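Local coordinates for protein aminoglycoside N(3)-acetyltransferase (Streptomyces griseus, PDB 7LAP) that probably transfers an acetyl group from acetyl-CoA to the 3-amino group of aminoglycoside antibiotics, an activity that underlies resistance to these drugs, at residues 42-47 and 73-78; 77-82 and 140-145; 189-194 and 243-248; 206-211 and 219-224; 232-237 and 281-286. One frame throughout, in Å; residues are numbered along the deposited sequence.

Contact 1: residues 42-47 and 73-78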
# COMPACT_ATOMS: atom_id res chain seq x y z
N VAL B 42 14.35 -1.53 -17.65
CA VAL B 42 14.13 -0.14 -17.26
C VAL B 42 13.76 -0.06 -15.79
O VAL B 42 12.77 -0.67 -15.35
CB VAL B 42 13.07 0.56 -18.13
CG1 VAL B 42 11.78 -0.19 -18.16
CG2 VAL B 42 12.80 2.00 -17.60
N MET B 43 14.55 0.68 -15.02
CA MET B 43 14.20 1.07 -13.66
C MET B 43 13.35 2.34 -13.71
O MET B 43 13.70 3.30 -14.39
CB MET B 43 15.49 1.31 -12.87
CG MET B 43 15.26 1.76 -11.46
SD MET B 43 16.84 1.77 -10.59
CE MET B 43 16.20 1.73 -8.91
N PHE B 44 12.22 2.35 -13.01
CA PHE B 44 11.32 3.47 -13.20
C PHE B 44 10.83 4.00 -11.86
O PHE B 44 10.61 3.24 -10.91
CB PHE B 44 10.18 3.11 -14.16
CG PHE B 44 9.17 2.13 -13.63
CD1 PHE B 44 9.45 0.78 -13.54
CD2 PHE B 44 7.91 2.58 -13.25
CE1 PHE B 44 8.49 -0.11 -13.06
CE2 PHE B 44 6.95 1.71 -12.77
CZ PHE B 44 7.24 0.36 -12.66
N HIS B 45 10.74 5.33 -11.79
CA HIS B 45 10.25 6.12 -10.68
C HIS B 45 9.00 6.87 -11.14
O HIS B 45 9.01 7.48 -12.22
CB HIS B 45 11.32 7.14 -10.25
CG HIS B 45 12.59 6.48 -9.82
ND1 HIS B 45 13.62 6.18 -10.69
CD2 HIS B 45 12.98 6.01 -8.60
CE1 HIS B 45 14.60 5.58 -10.03
NE2 HIS B 45 14.23 5.46 -8.76
N THR B 46 7.94 6.83 -10.34
CA THR B 46 6.61 7.21 -10.81
C THR B 46 5.97 8.19 -9.84
O THR B 46 5.97 7.97 -8.62
CB THR B 46 5.70 5.99 -10.97
OG1 THR B 46 6.38 4.98 -11.70
CG2 THR B 46 4.38 6.41 -11.72
N ARG B 47 5.37 9.24 -10.39
CA ARG B 47 4.43 10.06 -9.63
C ARG B 47 3.09 9.86 -10.34
O ARG B 47 2.78 10.50 -11.35
CB ARG B 47 4.90 11.51 -9.57
CG ARG B 47 4.00 12.42 -8.77
CD ARG B 47 4.76 13.66 -8.29
NE ARG B 47 5.71 13.29 -7.25
CZ ARG B 47 6.60 14.12 -6.73
NH1 ARG B 47 6.66 15.37 -7.16
NH2 ARG B 47 7.42 13.70 -5.79
N GLY B 73 12.12 -8.21 -21.92
CA GLY B 73 12.53 -7.07 -21.13
C GLY B 73 12.24 -7.25 -19.65
O GLY B 73 11.67 -8.24 -19.21
N THR B 74 12.62 -6.24 -18.87
CA THR B 74 12.54 -6.32 -17.42
C THR B 74 12.22 -4.94 -16.87
O THR B 74 12.75 -3.95 -17.36
CB THR B 74 13.85 -6.83 -16.82
OG1 THR B 74 14.23 -8.05 -17.46
CG2 THR B 74 13.70 -7.12 -15.30
N LEU B 75 11.38 -4.89 -15.83
CA LEU B 75 11.08 -3.66 -15.09
C LEU B 75 11.73 -3.74 -13.72
O LEU B 75 11.76 -4.81 -13.11
CB LEU B 75 9.57 -3.45 -14.90
CG LEU B 75 8.67 -3.66 -16.12
CD1 LEU B 75 7.21 -3.35 -15.74
CD2 LEU B 75 9.16 -2.79 -17.27
N LEU B 76 12.21 -2.63 -13.21
CA LEU B 76 12.82 -2.52 -11.90
C LEU B 76 12.33 -1.32 -11.11
O LEU B 76 12.10 -0.29 -11.68
CB LEU B 76 14.30 -2.28 -12.06
CG LEU B 76 15.35 -3.34 -11.90
CD1 LEU B 76 15.49 -3.95 -13.27
CD2 LEU B 76 16.67 -2.75 -11.47
N VAL B 77 12.22 -1.44 -9.80
CA VAL B 77 11.83 -0.32 -8.96
C VAL B 77 12.67 -0.33 -7.69
O VAL B 77 13.30 -1.34 -7.36
CB VAL B 77 10.34 -0.34 -8.55
CG1 VAL B 77 9.40 -0.19 -9.80
CG2 VAL B 77 10.05 -1.60 -7.79
N THR B 78 12.67 0.78 -6.98
CA THR B 78 13.32 0.83 -5.68
C THR B 78 12.22 0.69 -4.64
O THR B 78 11.19 1.37 -4.74
CB THR B 78 14.15 2.10 -5.52
OG1 THR B 78 14.66 2.15 -4.19
CG2 THR B 78 13.33 3.38 -5.73
O HOH W 1 11.17 2.95 -8.18
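Val-42 and Met-43 pair in parallel with Leu-75 and Leu-76, on two neighbouring strands of the mixed central sheet whose short axes approach to 4.6 Å at an angle of 43°. Three backbone hydrogen bonds join them: Val-42 N to Thr-74 O, Leu-76 N to Val-42 O, and Phe-44 N to Leu-76 O. Further on a water takes over. It donates to Phe-44 O at 2.8 Å and accepts from Thr-78 N at 2.9 Å. Phe-44 and Val-77 lie side by side on one face of the sheet. Val-77 CG1 stands over the Phe-44 ring, 3.8 Å from its centroid, in a CH-pi contact. On the same face Val-42 CG1 rests on Leu-75 CD2 at 3.8 Å. Helices 58-69 and 120-126 pack here, with Leu-65 and Leu-121 both touching Phe-44. On the other face Met-43 crosses Leu-76 at about a right angle, with their CB atoms 3.9 Å apart. Met-43 CG is anti to the backbone N (chi1 178°) and the chain stays extended, which carries Met-43 CE to within 4.0 Å of Thr-78 CB. Thr-78 CG2 also meets the His-45 ring, whose NE2 makes a weak hydrogen bond to Thr-188. Backbone bonds and one water join the strands, while mostly apolar side chains pack on both faces of this buried contact.

Contact 2: residues 77-82 and 140-145; sequences VTCGWN and SLAALG
Leu-141 lays its CD2 branch against Thr-78, 3.7 Å from Thr-78 CA, and its CB lies close to Val-77 O at 3.2 Å. The two residues sit on antiparallel neighbours in the mixed central sheet, strands 74-78 and 141-145. Thr-78 and Leu-141 form a non-hydrogen-bonded pair. Val-77 and Ala-142 form the hydrogen-bonded pair beside it, with Val-77 N giving to Ala-142 O and Ala-142 N to Val-77 O. On the face that carries Val-77 and Ala-142, Val-77 CG2 is 4.0 Å from Ala-142 CB. Cys-79 SG comes to the same methyl, 3.7 Å from Ala-142 CB. The sulfur reaches it because it stands beside the Cys-79 backbone N and anti to the carbonyl carbon, chi1 -71°. Pro-122 and Leu-125 of helix 120-126 pack on Val-77. Past Thr-78 the chain leaves the strand. Gly-80 has a positive phi, and its carbonyl O is held by Arg-133, which also binds Ser-140 OG. Where the pairing ends, one carbonyl accepts from two successive amides. Ser-140 O takes Cys-79 N at 3.0 Å and Gly-80 N at 3.1 Å, both from the same face of its carbonyl plane, and the Gly-80 bond is the straighter at 168°.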
# COMPACT_ATOMS: atom_id res chain seq x y z
N VAL B 77 12.22 -1.44 -9.80
CA VAL B 77 11.83 -0.32 -8.96
C VAL B 77 12.67 -0.33 -7.69
O VAL B 77 13.30 -1.34 -7.36
CB VAL B 77 10.34 -0.34 -8.55
CG1 VAL B 77 9.40 -0.19 -9.80
CG2 VAL B 77 10.05 -1.60 -7.79
N THR B 78 12.67 0.78 -6.98
CA THR B 78 13.32 0.83 -5.68
C THR B 78 12.22 0.69 -4.64
O THR B 78 11.19 1.37 -4.74
CB THR B 78 14.15 2.10 -5.52
OG1 THR B 78 14.66 2.15 -4.19
CG2 THR B 78 13.33 3.38 -5.73
N CYS B 79 12.37 -0.26 -3.71
CA CYS B 79 11.38 -0.53 -2.65
C CYS B 79 11.80 -0.02 -1.27
O CYS B 79 11.08 0.77 -0.63
CB CYS B 79 11.13 -2.06 -2.55
SG CYS B 79 10.24 -2.72 -3.92
N GLY B 80 12.93 -0.49 -0.75
CA GLY B 80 13.23 -0.22 0.66
C GLY B 80 12.23 -0.92 1.57
O GLY B 80 11.48 -1.79 1.17
N TRP B 81 12.22 -0.49 2.83
CA TRP B 81 11.43 -1.12 3.89
C TRP B 81 10.78 -0.03 4.74
O TRP B 81 11.49 0.67 5.48
CB TRP B 81 12.30 -2.02 4.76
CG TRP B 81 11.60 -2.76 5.84
CD1 TRP B 81 10.23 -2.97 5.97
CD2 TRP B 81 12.21 -3.38 6.98
NE1 TRP B 81 9.98 -3.67 7.12
CE2 TRP B 81 11.17 -3.94 7.76
CE3 TRP B 81 13.54 -3.54 7.40
CZ2 TRP B 81 11.42 -4.66 8.93
CZ3 TRP B 81 13.79 -4.23 8.59
CH2 TRP B 81 12.74 -4.78 9.34
N ASN B 82 9.45 0.11 4.65
CA ASN B 82 8.77 1.21 5.34
C ASN B 82 8.89 1.10 6.85
O ASN B 82 8.95 2.11 7.54
CB ASN B 82 7.29 1.27 4.98
CG ASN B 82 6.68 2.60 5.35
OD1 ASN B 82 6.96 3.61 4.70
ND2 ASN B 82 5.90 2.63 6.42
N SER B 140 16.32 -2.51 -0.63
CA SER B 140 15.89 -3.56 -1.54
C SER B 140 15.31 -2.94 -2.81
O SER B 140 14.76 -1.85 -2.81
CB SER B 140 14.84 -4.47 -0.90
OG SER B 140 13.69 -3.72 -0.52
N LEU B 141 15.47 -3.65 -3.92
CA LEU B 141 14.78 -3.31 -5.14
C LEU B 141 13.78 -4.42 -5.42
O LEU B 141 13.76 -5.44 -4.74
CB LEU B 141 15.76 -3.18 -6.31
CG LEU B 141 17.00 -2.31 -6.15
CD1 LEU B 141 17.62 -2.10 -7.51
CD2 LEU B 141 16.53 -1.01 -5.64
N ALA B 142 12.98 -4.23 -6.46
CA ALA B 142 12.21 -5.35 -6.96
C ALA B 142 12.24 -5.30 -8.48
O ALA B 142 12.43 -4.24 -9.07
CB ALA B 142 10.79 -5.32 -6.44
N ALA B 143 12.02 -6.45 -9.10
CA ALA B 143 12.09 -6.56 -10.55
C ALA B 143 11.06 -7.56 -11.05
O ALA B 143 10.69 -8.52 -10.36
CB ALA B 143 13.50 -6.99 -11.01
N LEU B 144 10.66 -7.38 -12.31
CA LEU B 144 9.65 -8.20 -12.96
C LEU B 144 10.05 -8.34 -14.42
O LEU B 144 10.19 -7.33 -15.12
CB LEU B 144 8.24 -7.56 -12.84
CG LEU B 144 7.09 -8.35 -13.48
CD1 LEU B 144 6.86 -9.70 -12.74
CD2 LEU B 144 5.79 -7.52 -13.52
N GLY B 145 10.21 -9.58 -14.89
CA GLY B 145 10.56 -9.77 -16.27
C GLY B 145 11.76 -10.71 -16.43
O GLY B 145 12.20 -11.36 -15.48

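Contact 3: residues 189-194 and 243-248; sequences LLHHAE and DPFAVI
A His-carboxylate pair, His-191 with Glu-194, meets the ring of Phe-245 where segments 189-194 and 244-248 of two helices cross at nearly a right angle, axes 11.3 Å apart at closest. His-191 ND1 donates to Glu-194 OE1 at 2.8 Å, and the oxygen lies close to the imidazole plane. This bond helps to hold the imidazole's rotation. Phe-245 CE2 sits over one face of that imidazole, toward its rim, 3.5 Å from His-191 CE1. The two ring planes are 59° apart, an oblique meeting. Glu-194 OE1 also lies at the edge of the Phe-245 ring, 3.4 Å from Phe-245 CZ. The second oxygen of Glu-194, OE2, is bound by Tyr-234 OH and Ala-231 N, both in the loop before helix 244-254. One face of the phenyl ring is filled by Leu-190, whose CB stands almost straight above the centre, 3.6 Å from the centroid, as a CH-pi contact. Leu-190 CD1 continues past the ring to Ile-248 CG2 at 4.0 Å. Asp-243 is the N-cap of helix 244-254, and its OD1 accepts a weak capping bond from Phe-245 N. Helix 273-289 packs against both helices: Val-281 touches Ala-193 and Trp-283 touches Ile-248. Helix 166-172 touches Leu-189 and His-192.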
# COMPACT_ATOMS: atom_id res chain seq x y z
N LEU B 189 19.64 5.61 -9.14
CA LEU B 189 20.87 5.17 -9.77
C LEU B 189 22.07 6.05 -9.42
O LEU B 189 23.21 5.59 -9.44
CB LEU B 189 20.66 5.11 -11.28
CG LEU B 189 21.89 4.73 -12.10
CD1 LEU B 189 22.36 3.33 -11.74
CD2 LEU B 189 21.61 4.87 -13.60
N LEU B 190 21.85 7.33 -9.09
CA LEU B 190 22.97 8.19 -8.73
C LEU B 190 23.56 7.86 -7.36
O LEU B 190 24.63 8.38 -7.02
CB LEU B 190 22.54 9.66 -8.78
CG LEU B 190 22.33 10.21 -10.19
CD1 LEU B 190 21.80 11.65 -10.17
CD2 LEU B 190 23.62 10.13 -10.99
N HIS B 191 22.90 7.01 -6.56
CA HIS B 191 23.58 6.48 -5.38
C HIS B 191 24.69 5.51 -5.76
O HIS B 191 25.68 5.39 -5.05
CB HIS B 191 22.58 5.78 -4.45
CG HIS B 191 21.66 6.71 -3.73
ND1 HIS B 191 22.10 7.84 -3.07
CD2 HIS B 191 20.31 6.69 -3.59
CE1 HIS B 191 21.06 8.48 -2.55
NE2 HIS B 191 19.97 7.79 -2.84
N HIS B 192 24.52 4.80 -6.88
CA HIS B 192 25.61 3.98 -7.42
C HIS B 192 26.76 4.85 -7.87
O HIS B 192 27.94 4.51 -7.67
CB HIS B 192 25.09 3.10 -8.57
CG HIS B 192 26.13 2.22 -9.20
ND1 HIS B 192 26.91 1.35 -8.47
CD2 HIS B 192 26.51 2.07 -10.49
CE1 HIS B 192 27.72 0.69 -9.28
NE2 HIS B 192 27.51 1.12 -10.51
N ALA B 193 26.46 6.01 -8.47
CA ALA B 193 27.51 6.98 -8.79
C ALA B 193 28.24 7.43 -7.53
O ALA B 193 29.48 7.49 -7.51
CB ALA B 193 26.92 8.19 -9.53
N GLU B 194 27.50 7.79 -6.47
CA GLU B 194 28.15 8.16 -5.22
C GLU B 194 29.05 7.04 -4.70
O GLU B 194 30.16 7.29 -4.21
CB GLU B 194 27.11 8.52 -4.17
CG GLU B 194 26.42 9.85 -4.41
CD GLU B 194 25.36 10.17 -3.36
OE1 GLU B 194 24.53 9.28 -3.03
OE2 GLU B 194 25.36 11.32 -2.86
N ASP B 243 18.54 20.35 -4.53
CA ASP B 243 18.92 18.96 -4.29
C ASP B 243 20.05 18.56 -5.22
O ASP B 243 19.96 18.77 -6.44
CB ASP B 243 17.74 18.02 -4.48
CG ASP B 243 18.03 16.60 -4.03
OD1 ASP B 243 18.82 15.89 -4.70
OD2 ASP B 243 17.47 16.17 -2.99
N PRO B 244 21.13 17.98 -4.68
CA PRO B 244 22.27 17.59 -5.54
C PRO B 244 21.90 16.73 -6.73
O PRO B 244 22.33 17.03 -7.85
CB PRO B 244 23.20 16.86 -4.55
CG PRO B 244 22.89 17.51 -3.23
CD PRO B 244 21.40 17.78 -3.25
N PHE B 245 21.11 15.66 -6.52
CA PHE B 245 20.74 14.80 -7.64
C PHE B 245 19.95 15.58 -8.69
O PHE B 245 20.09 15.33 -9.89
CB PHE B 245 19.93 13.59 -7.16
CG PHE B 245 20.78 12.52 -6.48
CD1 PHE B 245 22.13 12.72 -6.24
CD2 PHE B 245 20.20 11.33 -6.07
CE1 PHE B 245 22.89 11.74 -5.61
CE2 PHE B 245 20.96 10.35 -5.46
CZ PHE B 245 22.31 10.56 -5.22
N ALA B 246 19.13 16.55 -8.26
CA ALA B 246 18.41 17.36 -9.23
C ALA B 246 19.37 18.17 -10.08
O ALA B 246 19.17 18.33 -11.29
CB ALA B 246 17.41 18.27 -8.52
N VAL B 247 20.43 18.70 -9.46
CA VAL B 247 21.43 19.46 -10.21
C VAL B 247 22.20 18.55 -11.16
O VAL B 247 22.40 18.90 -12.33
CB VAL B 247 22.36 20.21 -9.23
CG1 VAL B 247 23.47 20.95 -10.00
CG2 VAL B 247 21.57 21.14 -8.36
N ILE B 248 22.61 17.37 -10.70
CA ILE B 248 23.34 16.44 -11.55
C ILE B 248 22.50 16.04 -12.77
O ILE B 248 22.98 16.06 -13.91
CB ILE B 248 23.79 15.21 -10.74
CG1 ILE B 248 24.66 15.61 -9.55
CG2 ILE B 248 24.55 14.21 -11.61
CD1 ILE B 248 25.18 14.42 -8.76

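Contact 4: residues 206-211 and 219-224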
# COMPACT_ATOMS: atom_id res chain seq x y z
N THR B 206 26.64 3.48 9.34
CA THR B 206 26.59 2.15 9.94
C THR B 206 25.29 2.06 10.72
O THR B 206 24.97 2.97 11.49
CB THR B 206 27.78 1.91 10.87
OG1 THR B 206 28.98 1.88 10.11
CG2 THR B 206 27.62 0.60 11.59
N TYR B 207 24.53 1.00 10.48
CA TYR B 207 23.26 0.81 11.18
C TYR B 207 23.06 -0.69 11.35
O TYR B 207 23.79 -1.51 10.78
CB TYR B 207 22.09 1.47 10.42
CG TYR B 207 21.99 0.97 9.01
CD1 TYR B 207 22.71 1.58 7.98
CD2 TYR B 207 21.21 -0.14 8.70
CE1 TYR B 207 22.63 1.10 6.68
CE2 TYR B 207 21.13 -0.62 7.42
CZ TYR B 207 21.83 0.00 6.42
OH TYR B 207 21.76 -0.50 5.15
N GLU B 208 22.09 -1.06 12.16
CA GLU B 208 21.76 -2.46 12.31
C GLU B 208 20.31 -2.66 11.91
O GLU B 208 19.50 -1.76 12.04
CB GLU B 208 21.99 -2.93 13.73
CG GLU B 208 23.34 -2.53 14.23
CD GLU B 208 23.46 -2.71 15.71
OE1 GLU B 208 23.26 -3.84 16.18
OE2 GLU B 208 23.73 -1.70 16.40
N GLN B 209 20.00 -3.84 11.40
CA GLN B 209 18.63 -4.13 11.03
C GLN B 209 18.44 -5.63 11.13
O GLN B 209 19.39 -6.39 10.90
CB GLN B 209 18.31 -3.62 9.62
CG GLN B 209 17.71 -2.19 9.63
CD GLN B 209 17.56 -1.62 8.25
OE1 GLN B 209 17.59 -2.35 7.26
NE2 GLN B 209 17.36 -0.31 8.16
N PRO B 210 17.25 -6.08 11.52
CA PRO B 210 17.01 -7.52 11.66
C PRO B 210 16.70 -8.13 10.31
O PRO B 210 15.84 -7.65 9.56
CB PRO B 210 15.81 -7.58 12.61
CG PRO B 210 15.09 -6.30 12.37
CD PRO B 210 16.12 -5.26 12.01
N ILE B 211 17.41 -9.22 10.00
CA ILE B 211 17.13 -10.04 8.83
C ILE B 211 16.89 -11.49 9.28
O ILE B 211 17.05 -11.85 10.45
CB ILE B 211 18.25 -9.96 7.77
CG1 ILE B 211 19.58 -10.40 8.36
CG2 ILE B 211 18.37 -8.54 7.24
CD1 ILE B 211 20.54 -11.06 7.36
N TRP B 219 20.14 -10.03 14.02
CA TRP B 219 20.56 -8.67 13.70
C TRP B 219 21.85 -8.71 12.90
O TRP B 219 22.65 -9.65 13.02
CB TRP B 219 20.73 -7.85 14.98
CG TRP B 219 19.42 -7.49 15.57
CD1 TRP B 219 18.62 -8.29 16.33
CD2 TRP B 219 18.68 -6.26 15.37
NE1 TRP B 219 17.45 -7.63 16.63
CE2 TRP B 219 17.47 -6.39 16.06
CE3 TRP B 219 18.95 -5.07 14.69
CZ2 TRP B 219 16.51 -5.35 16.10
CZ3 TRP B 219 18.01 -4.05 14.72
CH2 TRP B 219 16.80 -4.20 15.42
N ARG B 220 22.03 -7.71 12.04
CA ARG B 220 23.25 -7.56 11.26
C ARG B 220 23.62 -6.09 11.22
O ARG B 220 22.74 -5.23 11.19
CB ARG B 220 23.10 -8.11 9.83
CG ARG B 220 24.41 -8.28 9.10
CD ARG B 220 24.31 -8.99 7.76
NE ARG B 220 25.64 -9.18 7.16
CZ ARG B 220 26.46 -8.20 6.76
NH1 ARG B 220 26.11 -6.91 6.84
NH2 ARG B 220 27.65 -8.51 6.25
N THR B 221 24.91 -5.80 11.22
CA THR B 221 25.42 -4.45 11.05
C THR B 221 25.74 -4.23 9.57
O THR B 221 26.31 -5.11 8.92
CB THR B 221 26.68 -4.23 11.90
OG1 THR B 221 26.32 -4.25 13.28
CG2 THR B 221 27.33 -2.90 11.58
N PHE B 222 25.35 -3.08 9.05
CA PHE B 222 25.48 -2.75 7.64
C PHE B 222 26.28 -1.47 7.48
O PHE B 222 26.15 -0.54 8.28
CB PHE B 222 24.10 -2.54 6.99
CG PHE B 222 23.25 -3.76 7.00
CD1 PHE B 222 22.43 -4.03 8.10
CD2 PHE B 222 23.30 -4.67 5.95
CE1 PHE B 222 21.65 -5.17 8.13
CE2 PHE B 222 22.52 -5.82 5.97
CZ PHE B 222 21.68 -6.08 7.07
N ARG B 223 27.08 -1.43 6.42
CA ARG B 223 27.80 -0.23 6.04
C ARG B 223 27.37 0.17 4.64
O ARG B 223 27.24 -0.69 3.77
CB ARG B 223 29.31 -0.44 6.09
CG ARG B 223 30.10 0.79 5.69
CD ARG B 223 31.57 0.51 5.75
NE ARG B 223 32.34 1.40 4.88
CZ ARG B 223 32.92 2.53 5.29
NH1 ARG B 223 32.81 2.93 6.55
NH2 ARG B 223 33.63 3.25 4.42
N ASP B 224 27.18 1.47 4.42
CA ASP B 224 26.71 2.01 3.15
C ASP B 224 27.23 3.44 3.05
O ASP B 224 27.71 4.01 4.03
CB ASP B 224 25.17 1.95 3.07
CG ASP B 224 24.60 2.30 1.67
OD1 ASP B 224 25.36 2.25 0.67
OD2 ASP B 224 23.39 2.59 1.56
O HOH W 2 21.76 1.00 3.10
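Tyr-207 and Phe-222 make the tight, buried side of this antiparallel hairpin. Phe-222 CB lies over one face of the tyrosine ring, 3.5 Å from Tyr-207 CZ. The ring planes are only 17° apart but slid sidelong, with centroids 5.5 Å apart, so they barely overlap. Tyr-207 CG stands between its backbone N and carbonyl carbon, chi1 56°, which turns the ring across the partner strand. Ile-211 CG2 touches the edge of the Phe-222 ring. Tyr-207 N and Phe-222 N each give to the other residue's O, and Gln-209 and Arg-220 repeat this exchange. A water lies between Tyr-207 OH and Asp-224 OD2. Tyr-87 stacks on Tyr-207 and His-136 meets Phe-222. Arg-220, at the rim of that face, forms a salt bridge with Asp-158. The opposite side is more open. There the exposed Thr-206 and Thr-221 meet by methyls, CG2 to CG2 at 3.5 Å. Toward Pro-210 the packing is closer: Pro-210 CD sits over the six-membered ring of Trp-219, 3.8 Å from the centroid. Helix 94-103 borders this side: Arg-101 makes a salt bridge to Glu-208, and its carbonyl O accepts from Trp-219 NE1. The hairpin is a two-stranded sheet separate from the central one; in the chain it lies between helices 189-196 and 244-254.

Contact 5: residues 232-237 and 281-286; sequences FDYSSA and VRWIEE
Ile-284 CG2 lies over one face of the Phe-232 ring, while Ile-284 CG1 approaches the edge of the Tyr-234 ring near its plane. Tyr-234 OH in turn sits at the edge of the Phe-232 ring, in its plane, and Phe-232 CB lies over the rim of one Tyr-234 face. The edge of the Trp-283 indole receives Tyr-234 CD1. The contact belongs to an aromatic cluster that docks a loop, shaped by an Asx turn, on the long C-terminal helix 273-289. Ile-284 touches both Phe-232 and Tyr-234. Ile-284 CG2 makes a CH-pi contact with Phe-232, 4.0 Å from the ring centroid, and is 3.6 Å from Phe-232 CE1. The CD1 end of Ile-284 reaches Tyr-234 OH at 3.9 Å. Trp-283 swings in from the side: its CG is anti to the backbone N, chi1 -170°, and this brings the six-membered ring to the loop. Trp-283 CZ3 is 4.0 Å from Tyr-234 CD1, and Trp-283 CH2 is 3.7 Å from Ala-237 CB. No hydrogen bond crosses between the two segments, so they meet by apolar contact; the phenol OH turns to Glu-194 of helix 189-196. Pro-244 of helix 244-254 packs on Tyr-234 and Val-247 on Trp-283, on which His-287 stacks. The loop itself is braced by the Asx turn: Asp-233 OD1 accepts from Ser-235 N at 2.7 Å, with the donor 43° out of the carboxylate plane.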
# COMPACT_ATOMS: atom_id res chain seq x y z
N PHE B 232 28.47 13.08 0.00
CA PHE B 232 29.48 14.12 0.17
C PHE B 232 28.80 15.36 0.72
O PHE B 232 27.57 15.43 0.82
CB PHE B 232 30.18 14.45 -1.15
CG PHE B 232 30.82 13.27 -1.81
CD1 PHE B 232 30.08 12.44 -2.63
CD2 PHE B 232 32.15 12.98 -1.60
CE1 PHE B 232 30.65 11.33 -3.22
CE2 PHE B 232 32.73 11.87 -2.19
CZ PHE B 232 31.98 11.05 -3.00
N ASP B 233 29.60 16.35 1.07
CA ASP B 233 29.05 17.68 1.25
C ASP B 233 29.07 18.34 -0.12
O ASP B 233 30.14 18.64 -0.66
CB ASP B 233 29.81 18.50 2.28
CG ASP B 233 29.11 19.81 2.57
OD1 ASP B 233 28.17 20.15 1.83
OD2 ASP B 233 29.47 20.49 3.56
N TYR B 234 27.89 18.55 -0.68
CA TYR B 234 27.72 19.24 -1.94
C TYR B 234 27.56 20.75 -1.77
O TYR B 234 27.10 21.41 -2.70
CB TYR B 234 26.52 18.67 -2.66
CG TYR B 234 26.60 17.20 -2.96
CD1 TYR B 234 27.33 16.74 -4.05
CD2 TYR B 234 25.92 16.27 -2.19
CE1 TYR B 234 27.39 15.40 -4.35
CE2 TYR B 234 25.95 14.93 -2.49
CZ TYR B 234 26.70 14.50 -3.57
OH TYR B 234 26.75 13.15 -3.88
N SER B 235 27.94 21.29 -0.61
CA SER B 235 27.80 22.72 -0.31
C SER B 235 28.41 23.62 -1.38
O SER B 235 27.83 24.65 -1.74
CB SER B 235 28.48 23.02 1.03
OG SER B 235 29.89 23.05 0.85
N SER B 236 29.59 23.26 -1.86
CA SER B 236 30.30 24.13 -2.80
C SER B 236 29.75 24.01 -4.21
O SER B 236 29.82 24.98 -4.98
CB SER B 236 31.79 23.79 -2.79
OG SER B 236 32.00 22.39 -2.80
N ALA B 237 29.19 22.86 -4.57
CA ALA B 237 28.77 22.63 -5.94
C ALA B 237 27.29 22.86 -6.17
O ALA B 237 26.86 22.90 -7.32
CB ALA B 237 29.14 21.21 -6.38
N VAL B 281 29.40 10.22 -11.92
CA VAL B 281 30.65 10.08 -11.17
C VAL B 281 31.63 11.16 -11.60
O VAL B 281 32.33 11.75 -10.77
CB VAL B 281 31.22 8.67 -11.34
CG1 VAL B 281 30.37 7.67 -10.61
CG2 VAL B 281 31.25 8.30 -12.78
N ARG B 282 31.67 11.47 -12.90
CA ARG B 282 32.55 12.53 -13.36
C ARG B 282 32.11 13.89 -12.82
O ARG B 282 32.94 14.73 -12.47
CB ARG B 282 32.60 12.55 -14.89
CG ARG B 282 33.41 13.72 -15.46
CD ARG B 282 33.83 13.44 -16.88
NE ARG B 282 32.66 12.98 -17.63
CZ ARG B 282 31.75 13.80 -18.16
NH1 ARG B 282 31.88 15.12 -18.05
NH2 ARG B 282 30.70 13.28 -18.81
N TRP B 283 30.80 14.10 -12.70
CA TRP B 283 30.31 15.32 -12.08
C TRP B 283 30.81 15.44 -10.65
O TRP B 283 31.34 16.48 -10.24
CB TRP B 283 28.79 15.35 -12.14
CG TRP B 283 28.21 16.68 -11.74
CD1 TRP B 283 27.83 17.70 -12.58
CD2 TRP B 283 27.94 17.13 -10.41
NE1 TRP B 283 27.36 18.76 -11.84
CE2 TRP B 283 27.41 18.43 -10.51
CE3 TRP B 283 28.10 16.56 -9.14
CZ2 TRP B 283 27.04 19.17 -9.39
CZ3 TRP B 283 27.73 17.29 -8.03
CH2 TRP B 283 27.20 18.58 -8.16
N ILE B 284 30.67 14.36 -9.87
CA ILE B 284 31.03 14.41 -8.46
C ILE B 284 32.53 14.58 -8.30
O ILE B 284 32.99 15.35 -7.44
CB ILE B 284 30.53 13.15 -7.74
CG1 ILE B 284 29.00 13.13 -7.73
CG2 ILE B 284 31.12 13.07 -6.34
CD1 ILE B 284 28.42 11.83 -7.19
N GLU B 285 33.31 13.88 -9.11
CA GLU B 285 34.76 13.95 -8.95
C GLU B 285 35.31 15.29 -9.41
O GLU B 285 36.27 15.81 -8.83
CB GLU B 285 35.41 12.80 -9.71
CG GLU B 285 35.10 11.47 -9.03
CD GLU B 285 35.70 10.28 -9.75
OE1 GLU B 285 36.06 10.44 -10.94
OE2 GLU B 285 35.81 9.19 -9.13
N GLU B 286 34.70 15.89 -10.44
CA GLU B 286 35.22 17.18 -10.89
C GLU B 286 34.80 18.30 -9.95
O GLU B 286 35.63 19.16 -9.62
CB GLU B 286 34.77 17.45 -12.33
CG GLU B 286 35.45 16.51 -13.31
CD GLU B 286 35.00 16.69 -14.74
OE1 GLU B 286 33.92 17.28 -14.97
OE2 GLU B 286 35.72 16.21 -15.65

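In the fold
From the N terminus, contact 1 closes first, joining strand 41-46 to strand 74-78 across an intervening mainly helical stretch. Contact 2 starts from the same second strand, sharing Val-77 and Thr-78, and adds strand 141-145; together they build three adjacent strands of the central sheet. Contact 3 then opens at helix 189-196 and closes at helix 244-254. Within that span lies contact 4, the hairpin, which touches contact 2 only lightly, through Trp-81. Contact 5 begins before contact 3 has closed and ends on helix 273-289, so the two cross. Their centres are about 9 Å apart, and together they tie three helices and a loop into one block.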